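Long-range contact in 3-dehydroquinate dehydratase (PDB 2YR1), which probably catalyses the cis-dehydration of 3-dehydroquinate to 3-dehydroshikimate, the third step of the chorismate pathway, through a Schiff-base intermediate: residues Glu166-Lys180 with Leu199-Gly212. Residues are numbered along the deposited sequence; the frame is centred on the assembly and turned at random.
Sequences ERYGADIAKVAVMPK and LAIPLITMAMGGLG
Strands 172-177 and 203-207 pair in parallel as neighbouring staves of the TIM barrel, joined by helix 182-198 in a beta-alpha-beta unit. Their segment axes run 4.7 Å apart at 7°, and six backbone hydrogen bonds zip them together from Ala173 N to Pro202 O through to Met208 N on Val177 O. Side chains then alternate between two faces. On one, Ala173, Val175 and Val177 line up with Leu203, Thr205 and Ala207 against helices 155-167 and 182-198. Here Val175 and Thr205 lie side by side, CG2 to CG2 a tight 3.5 Å, while Thr205 OG1 turns to Thr192. The other face looks into the barrel: Ile172 CG2 rests on Ile204 CD1 at 3.5 Å, and Ala176 CB sits 3.6 Å from Met206 CG. With CG swung opposite the backbone N (chi1 174°) and the rest of the chain extended, Lys174 runs across Ile204 and brings CE to 4.0 Å from Met206 SD. Before the strands, Glu166 reaches from the end of helix 155-167 and takes Ala200 N on the syn side of OE2, somewhat out of the carboxylate plane, 2.8 Å and nearly straight at 171°, as its CB lies against Ile201 CD1. With an alanine in place of Glu166, Ala200 N would probably lose this acceptor and the loop at Leu199-Ile201 be less firmly tied to the helix. Beyond the strands, Pro179 CG packs on Leu211 CB at 3.6 Å. Ile204 and Met206 thus give the lysine's aliphatic chain an apolar flank while its end lies close to His147 and Arg86, consistent with its predicted role as Schiff-base former.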
ATOM      1  N   GLU A 166     -17.117   4.189  19.235  1.00 19.30           N
ATOM      2  CA  GLU A 166     -17.683   2.931  19.682  1.00 22.30           C
ATOM      3  C   GLU A 166     -18.372   3.161  21.026  1.00 22.45           C
ATOM      4  O   GLU A 166     -19.440   2.627  21.259  1.00 21.82           O
ATOM      5  CB  GLU A 166     -16.598   1.852  19.821  1.00 16.51           C
ATOM      6  CG  GLU A 166     -17.151   0.502  20.299  1.00 20.83           C
ATOM      7  CD  GLU A 166     -16.050  -0.518  20.540  1.00 24.00           C
ATOM      8  OE1 GLU A 166     -15.074  -0.183  21.236  1.00 28.31           O
ATOM      9  OE2 GLU A 166     -16.158  -1.646  20.028  1.00 28.33           O
ATOM     10  N   ARG A 167     -17.767   3.966  21.896  1.00 20.78           N
ATOM     11  CA  ARG A 167     -18.369   4.272  23.203  1.00 25.51           C
ATOM     12  C   ARG A 167     -19.774   4.891  23.048  1.00 31.10           C
ATOM     13  O   ARG A 167     -20.677   4.611  23.853  1.00 30.05           O
ATOM     14  CB  ARG A 167     -17.497   5.250  23.993  1.00 25.99           C
ATOM     15  CG  ARG A 167     -16.090   4.775  24.292  1.00 34.63           C
ATOM     16  CD  ARG A 167     -15.890   4.501  25.773  1.00 36.80           C
ATOM     17  NE  ARG A 167     -14.528   4.064  26.064  1.00 37.82           N
ATOM     18  CZ  ARG A 167     -13.444   4.832  25.964  1.00 42.18           C
ATOM     19  NH1 ARG A 167     -13.542   6.102  25.581  1.00 48.68           N
ATOM     20  NH2 ARG A 167     -12.252   4.323  26.238  1.00 41.19           N
ATOM     21  N   TYR A 168     -19.957   5.725  22.021  1.00 26.70           N
ATOM     22  CA  TYR A 168     -21.250   6.375  21.773  1.00 30.55           C
ATOM     23  C   TYR A 168     -22.272   5.491  21.065  1.00 28.40           C
ATOM     24  O   TYR A 168     -23.351   5.952  20.700  1.00 32.08           O
ATOM     25  CB  TYR A 168     -21.066   7.661  20.962  1.00 26.88           C
ATOM     26  CG  TYR A 168     -20.500   8.822  21.742  1.00 33.85           C
ATOM     27  CD1 TYR A 168     -19.341   9.471  21.314  1.00 37.93           C
ATOM     28  CD2 TYR A 168     -21.141   9.306  22.887  1.00 40.75           C
ATOM     29  CE1 TYR A 168     -18.834  10.568  21.995  1.00 32.88           C
ATOM     30  CE2 TYR A 168     -20.637  10.413  23.585  1.00 38.63           C
ATOM     31  CZ  TYR A 168     -19.483  11.037  23.127  1.00 43.04           C
ATOM     32  OH  TYR A 168     -18.977  12.143  23.780  1.00 40.44           O
ATOM     33  N   GLY A 169     -21.927   4.228  20.844  1.00 25.48           N
ATOM     34  CA  GLY A 169     -22.860   3.324  20.206  1.00 24.94           C
ATOM     35  C   GLY A 169     -22.733   3.147  18.709  1.00 21.52           C
ATOM     36  O   GLY A 169     -23.624   2.582  18.079  1.00 23.77           O
ATOM     37  N   ALA A 170     -21.640   3.618  18.125  1.00 21.37           N
ATOM     38  CA  ALA A 170     -21.463   3.465  16.689  1.00 21.60           C
ATOM     39  C   ALA A 170     -21.468   2.005  16.242  1.00 24.43           C
ATOM     40  O   ALA A 170     -21.031   1.104  16.974  1.00 22.80           O
ATOM     41  CB  ALA A 170     -20.150   4.126  16.253  1.00 22.96           C
ATOM     42  N   ASP A 171     -21.974   1.766  15.039  1.00 17.03           N
ATOM     43  CA  ASP A 171     -21.959   0.433  14.471  1.00 15.68           C
ATOM     44  C   ASP A 171     -20.681   0.336  13.644  1.00 18.46           C
ATOM     45  O   ASP A 171     -20.134  -0.751  13.426  1.00 10.70           O
ATOM     46  CB  ASP A 171     -23.175   0.195  13.577  1.00 15.15           C
ATOM     47  CG  ASP A 171     -24.471   0.033  14.378  1.00 24.76           C
ATOM     48  OD1 ASP A 171     -24.502  -0.815  15.292  1.00 19.06           O
ATOM     49  OD2 ASP A 171     -25.444   0.752  14.097  1.00 22.08           O
ATOM     50  N   ILE A 172     -20.220   1.498  13.187  1.00 19.45           N
ATOM     51  CA  ILE A 172     -19.008   1.611  12.387  1.00 17.02           C
ATOM     52  C   ILE A 172     -18.348   2.922  12.782  1.00 18.82           C
ATOM     53  O   ILE A 172     -19.020   3.939  12.902  1.00 17.85           O
ATOM     54  CB  ILE A 172     -19.327   1.669  10.871  1.00 15.72           C
ATOM     55  CG1 ILE A 172     -20.019   0.377  10.442  1.00 15.69           C
ATOM     56  CG2 ILE A 172     -18.053   1.932  10.078  1.00 15.84           C
ATOM     57  CD1 ILE A 172     -20.291   0.278   8.953  1.00 13.97           C
ATOM     58  N   ALA A 173     -17.034   2.886  12.995  1.00 16.66           N
ATOM     59  CA  ALA A 173     -16.276   4.073  13.376  1.00 17.77           C
ATOM     60  C   ALA A 173     -15.511   4.574  12.160  1.00 19.41           C
ATOM     61  O   ALA A 173     -14.861   3.783  11.468  1.00 14.35           O
ATOM     62  CB  ALA A 173     -15.299   3.728  14.485  1.00 12.27           C
ATOM     63  N   LYS A 174     -15.585   5.873  11.880  1.00 13.96           N
ATOM     64  CA  LYS A 174     -14.870   6.393  10.719  1.00 15.92           C
ATOM     65  C   LYS A 174     -13.978   7.599  11.012  1.00 18.42           C
ATOM     66  O   LYS A 174     -14.391   8.532  11.704  1.00 20.06           O
ATOM     67  CB  LYS A 174     -15.870   6.741   9.607  1.00 18.59           C
ATOM     68  CG  LYS A 174     -15.248   7.436   8.388  1.00 17.33           C
ATOM     69  CD  LYS A 174     -16.295   7.837   7.345  1.00 17.26           C
ATOM     70  CE  LYS A 174     -15.654   8.695   6.268  1.00 23.42           C
ATOM     71  NZ  LYS A 174     -16.621   9.528   5.511  1.00 29.64           N
ATOM     72  N   VAL A 175     -12.736   7.562  10.527  1.00 18.47           N
ATOM     73  CA  VAL A 175     -11.825   8.702  10.686  1.00 16.53           C
ATOM     74  C   VAL A 175     -11.070   8.974   9.378  1.00 19.21           C
ATOM     75  O   VAL A 175     -10.518   8.055   8.765  1.00 14.80           O
ATOM     76  CB  VAL A 175     -10.746   8.505  11.802  1.00 16.59           C
ATOM     77  CG1 VAL A 175     -11.399   8.387  13.190  1.00 23.54           C
ATOM     78  CG2 VAL A 175      -9.923   7.280  11.515  1.00 27.22           C
ATOM     79  N   ALA A 176     -11.056  10.230   8.939  1.00 16.45           N
ATOM     80  CA  ALA A 176     -10.303  10.570   7.729  1.00 12.82           C
ATOM     81  C   ALA A 176      -9.311  11.698   8.063  1.00 10.97           C
ATOM     82  O   ALA A 176      -9.614  12.581   8.866  1.00 17.05           O
ATOM     83  CB  ALA A 176     -11.262  10.986   6.589  1.00 14.42           C
ATOM     84  N   VAL A 177      -8.123  11.663   7.472  1.00 11.45           N
ATOM     85  CA  VAL A 177      -7.134  12.689   7.724  1.00 13.66           C
ATOM     86  C   VAL A 177      -6.510  13.200   6.432  1.00 13.88           C
ATOM     87  O   VAL A 177      -6.622  12.560   5.381  1.00 12.76           O
ATOM     88  CB  VAL A 177      -5.986  12.190   8.654  1.00 17.00           C
ATOM     89  CG1 VAL A 177      -6.541  11.808  10.028  1.00 10.62           C
ATOM     90  CG2 VAL A 177      -5.261  10.986   8.010  1.00 12.99           C
ATOM     91  N   MET A 178      -5.874  14.368   6.517  1.00 15.28           N
ATOM     92  CA  MET A 178      -5.195  14.968   5.359  1.00 14.85           C
ATOM     93  C   MET A 178      -3.720  14.886   5.668  1.00 12.21           C
ATOM     94  O   MET A 178      -3.208  15.611   6.539  1.00 16.68           O
ATOM     95  CB  MET A 178      -5.579  16.428   5.168  1.00 13.57           C
ATOM     96  CG  MET A 178      -4.962  17.027   3.910  1.00 18.92           C
ATOM     97  SD  MET A 178      -5.734  16.317   2.479  1.00 23.03           S
ATOM     98  CE  MET A 178      -6.785  17.709   1.949  1.00 30.17           C
ATOM     99  N   PRO A 179      -3.006  13.977   4.985  1.00 15.24           N
ATOM    100  CA  PRO A 179      -1.568  13.826   5.235  1.00 11.84           C
ATOM    101  C   PRO A 179      -0.777  14.963   4.595  1.00 11.24           C
ATOM    102  O   PRO A 179      -1.159  15.475   3.562  1.00 14.35           O
ATOM    103  CB  PRO A 179      -1.259  12.474   4.595  1.00 16.47           C
ATOM    104  CG  PRO A 179      -2.132  12.480   3.407  1.00 14.52           C
ATOM    105  CD  PRO A 179      -3.457  13.036   3.943  1.00 12.73           C
ATOM    106  N   LYS A 180       0.335  15.330   5.202  1.00 19.63           N
ATOM    107  CA  LYS A 180       1.161  16.398   4.658  1.00 23.30           C
ATOM    108  C   LYS A 180       2.518  15.794   4.351  1.00 21.13           C
ATOM    109  O   LYS A 180       3.430  16.470   3.866  1.00 24.26           O
ATOM    110  CB  LYS A 180       1.288  17.534   5.677  1.00 23.84           C
ATOM    111  CG  LYS A 180      -0.031  18.204   6.029  1.00 24.98           C
ATOM    112  CD  LYS A 180      -0.734  18.732   4.794  1.00 32.85           C
ATOM    113  CE  LYS A 180      -2.052  19.413   5.131  1.00 29.72           C
ATOM    114  NZ  LYS A 180      -1.840  20.653   5.917  1.00 36.28           N
ATOM    115  N   LEU A 199     -11.217  -2.268  19.061  1.00 29.07           N
ATOM    116  CA  LEU A 199     -12.671  -2.199  18.894  1.00 23.82           C
ATOM    117  C   LEU A 199     -13.344  -3.483  18.423  1.00 26.20           C
ATOM    118  O   LEU A 199     -12.730  -4.327  17.774  1.00 26.23           O
ATOM    119  CB  LEU A 199     -13.050  -1.071  17.922  1.00 24.54           C
ATOM    120  CG  LEU A 199     -12.404   0.299  18.129  1.00 26.93           C
ATOM    121  CD1 LEU A 199     -13.261   1.356  17.467  1.00 31.39           C
ATOM    122  CD2 LEU A 199     -12.236   0.593  19.595  1.00 34.23           C
ATOM    123  N   ALA A 200     -14.627  -3.626  18.742  1.00 23.17           N
ATOM    124  CA  ALA A 200     -15.360  -4.817  18.333  1.00 22.21           C
ATOM    125  C   ALA A 200     -16.135  -4.566  17.044  1.00 22.60           C
ATOM    126  O   ALA A 200     -16.644  -5.510  16.434  1.00 31.23           O
ATOM    127  CB  ALA A 200     -16.324  -5.257  19.457  1.00 20.01           C
ATOM    128  N   ILE A 201     -16.206  -3.305  16.613  1.00 19.51           N
ATOM    129  CA  ILE A 201     -16.963  -2.942  15.407  1.00 19.98           C
ATOM    130  C   ILE A 201     -16.046  -2.602  14.215  1.00 16.18           C
ATOM    131  O   ILE A 201     -14.852  -2.372  14.396  1.00 18.08           O
ATOM    132  CB  ILE A 201     -17.861  -1.717  15.681  1.00 18.37           C
ATOM    133  CG1 ILE A 201     -16.980  -0.508  16.013  1.00 17.29           C
ATOM    134  CG2 ILE A 201     -18.821  -2.005  16.843  1.00 22.12           C
ATOM    135  CD1 ILE A 201     -17.749   0.828  16.164  1.00 18.82           C
ATOM    136  N   PRO A 202     -16.599  -2.598  12.989  1.00 14.35           N
ATOM    137  CA  PRO A 202     -15.824  -2.280  11.776  1.00 16.54           C
ATOM    138  C   PRO A 202     -15.295  -0.847  11.822  1.00 18.90           C
ATOM    139  O   PRO A 202     -15.869   0.016  12.484  1.00 19.01           O
ATOM    140  CB  PRO A 202     -16.844  -2.474  10.644  1.00 17.01           C
ATOM    141  CG  PRO A 202     -17.726  -3.595  11.199  1.00 21.30           C
ATOM    142  CD  PRO A 202     -17.932  -3.141  12.632  1.00 14.15           C
ATOM    143  N   LEU A 203     -14.213  -0.606  11.091  1.00 16.06           N
ATOM    144  CA  LEU A 203     -13.555   0.691  11.024  1.00 13.14           C
ATOM    145  C   LEU A 203     -13.447   1.158   9.568  1.00 14.03           C
ATOM    146  O   LEU A 203     -13.287   0.343   8.654  1.00 13.88           O
ATOM    147  CB  LEU A 203     -12.135   0.548  11.574  1.00 23.67           C
ATOM    148  CG  LEU A 203     -11.722   0.869  13.006  1.00 25.06           C
ATOM    149  CD1 LEU A 203     -12.872   0.709  13.968  1.00 23.42           C
ATOM    150  CD2 LEU A 203     -10.539  -0.011  13.361  1.00 26.13           C
ATOM    151  N   ILE A 204     -13.542   2.465   9.358  1.00 15.26           N
ATOM    152  CA  ILE A 204     -13.374   3.042   8.018  1.00 14.78           C
ATOM    153  C   ILE A 204     -12.382   4.151   8.198  1.00 16.03           C
ATOM    154  O   ILE A 204     -12.658   5.121   8.907  1.00 19.48           O
ATOM    155  CB  ILE A 204     -14.647   3.676   7.450  1.00 14.53           C
ATOM    156  CG1 ILE A 204     -15.768   2.645   7.367  1.00 14.40           C
ATOM    157  CG2 ILE A 204     -14.370   4.262   6.045  1.00 14.29           C
ATOM    158  CD1 ILE A 204     -17.106   3.276   6.973  1.00 21.21           C
ATOM    159  N   THR A 205     -11.220   4.023   7.568  1.00 15.92           N
ATOM    160  CA  THR A 205     -10.216   5.063   7.690  1.00  8.42           C
ATOM    161  C   THR A 205      -9.633   5.385   6.326  1.00 16.52           C
ATOM    162  O   THR A 205      -9.676   4.561   5.397  1.00 17.47           O
ATOM    163  CB  THR A 205      -9.028   4.650   8.608  1.00 13.94           C
ATOM    164  OG1 THR A 205      -8.290   3.599   7.986  1.00 14.08           O
ATOM    165  CG2 THR A 205      -9.505   4.207  10.001  1.00 16.36           C
ATOM    166  N   MET A 206      -9.094   6.593   6.209  1.00 12.45           N
ATOM    167  CA  MET A 206      -8.453   7.035   4.978  1.00 18.64           C
ATOM    168  C   MET A 206      -7.619   8.296   5.181  1.00 19.40           C
ATOM    169  O   MET A 206      -7.885   9.107   6.078  1.00 19.66           O
ATOM    170  CB  MET A 206      -9.488   7.307   3.862  1.00 15.69           C
ATOM    171  CG  MET A 206     -10.560   8.336   4.211  1.00 23.90           C
ATOM    172  SD  MET A 206     -11.974   7.581   5.061  1.00 29.42           S
ATOM    173  CE  MET A 206     -12.974   7.013   3.684  1.00 23.87           C
ATOM    174  N   ALA A 207      -6.578   8.416   4.369  1.00 19.60           N
ATOM    175  CA  ALA A 207      -5.743   9.613   4.329  1.00 15.84           C
ATOM    176  C   ALA A 207      -6.209  10.099   2.952  1.00 18.85           C
ATOM    177  O   ALA A 207      -6.231   9.321   1.984  1.00 16.85           O
ATOM    178  CB  ALA A 207      -4.252   9.260   4.296  1.00 10.14           C
ATOM    179  N   MET A 208      -6.619  11.357   2.870  1.00 21.58           N
ATOM    180  CA  MET A 208      -7.120  11.925   1.620  1.00 16.51           C
ATOM    181  C   MET A 208      -5.971  12.415   0.760  1.00 20.21           C
ATOM    182  O   MET A 208      -4.819  12.261   1.141  1.00 16.77           O
ATOM    183  CB  MET A 208      -8.064  13.074   1.956  1.00 17.87           C
ATOM    184  CG  MET A 208      -9.212  12.626   2.857  1.00 19.00           C
ATOM    185  SD  MET A 208     -10.306  13.974   3.300  1.00 25.62           S
ATOM    186  CE  MET A 208      -9.379  14.681   4.704  1.00 17.50           C
ATOM    187  N   GLY A 209      -6.287  13.006  -0.397  1.00 23.24           N
ATOM    188  CA  GLY A 209      -5.248  13.514  -1.279  1.00 19.15           C
ATOM    189  C   GLY A 209      -4.421  12.458  -2.007  1.00 20.72           C
ATOM    190  O   GLY A 209      -4.612  11.246  -1.817  1.00 16.34           O
ATOM    191  N   GLY A 210      -3.472  12.922  -2.825  1.00 22.18           N
ATOM    192  CA  GLY A 210      -2.643  12.011  -3.604  1.00 21.08           C
ATOM    193  C   GLY A 210      -1.789  11.160  -2.688  1.00 19.84           C
ATOM    194  O   GLY A 210      -1.603   9.961  -2.899  1.00 18.83           O
ATOM    195  N   LEU A 211      -1.272  11.811  -1.661  1.00 19.68           N
ATOM    196  CA  LEU A 211      -0.430  11.169  -0.667  1.00 25.02           C
ATOM    197  C   LEU A 211      -1.157   9.995  -0.035  1.00 16.81           C
ATOM    198  O   LEU A 211      -0.550   8.971   0.255  1.00 19.01           O
ATOM    199  CB  LEU A 211      -0.075  12.186   0.408  1.00 29.67           C
ATOM    200  CG  LEU A 211       1.381  12.383   0.810  1.00 35.13           C
ATOM    201  CD1 LEU A 211       2.315  12.088  -0.350  1.00 31.36           C
ATOM    202  CD2 LEU A 211       1.529  13.810   1.304  1.00 30.91           C
ATOM    203  N   GLY A 212      -2.459  10.150   0.173  1.00 17.13           N
ATOM    204  CA  GLY A 212      -3.238   9.096   0.793  1.00 18.58           C
ATOM    205  C   GLY A 212      -3.835   8.030  -0.112  1.00 21.33           C
ATOM    206  O   GLY A 212      -4.560   7.150   0.361  1.00 22.61           O
TER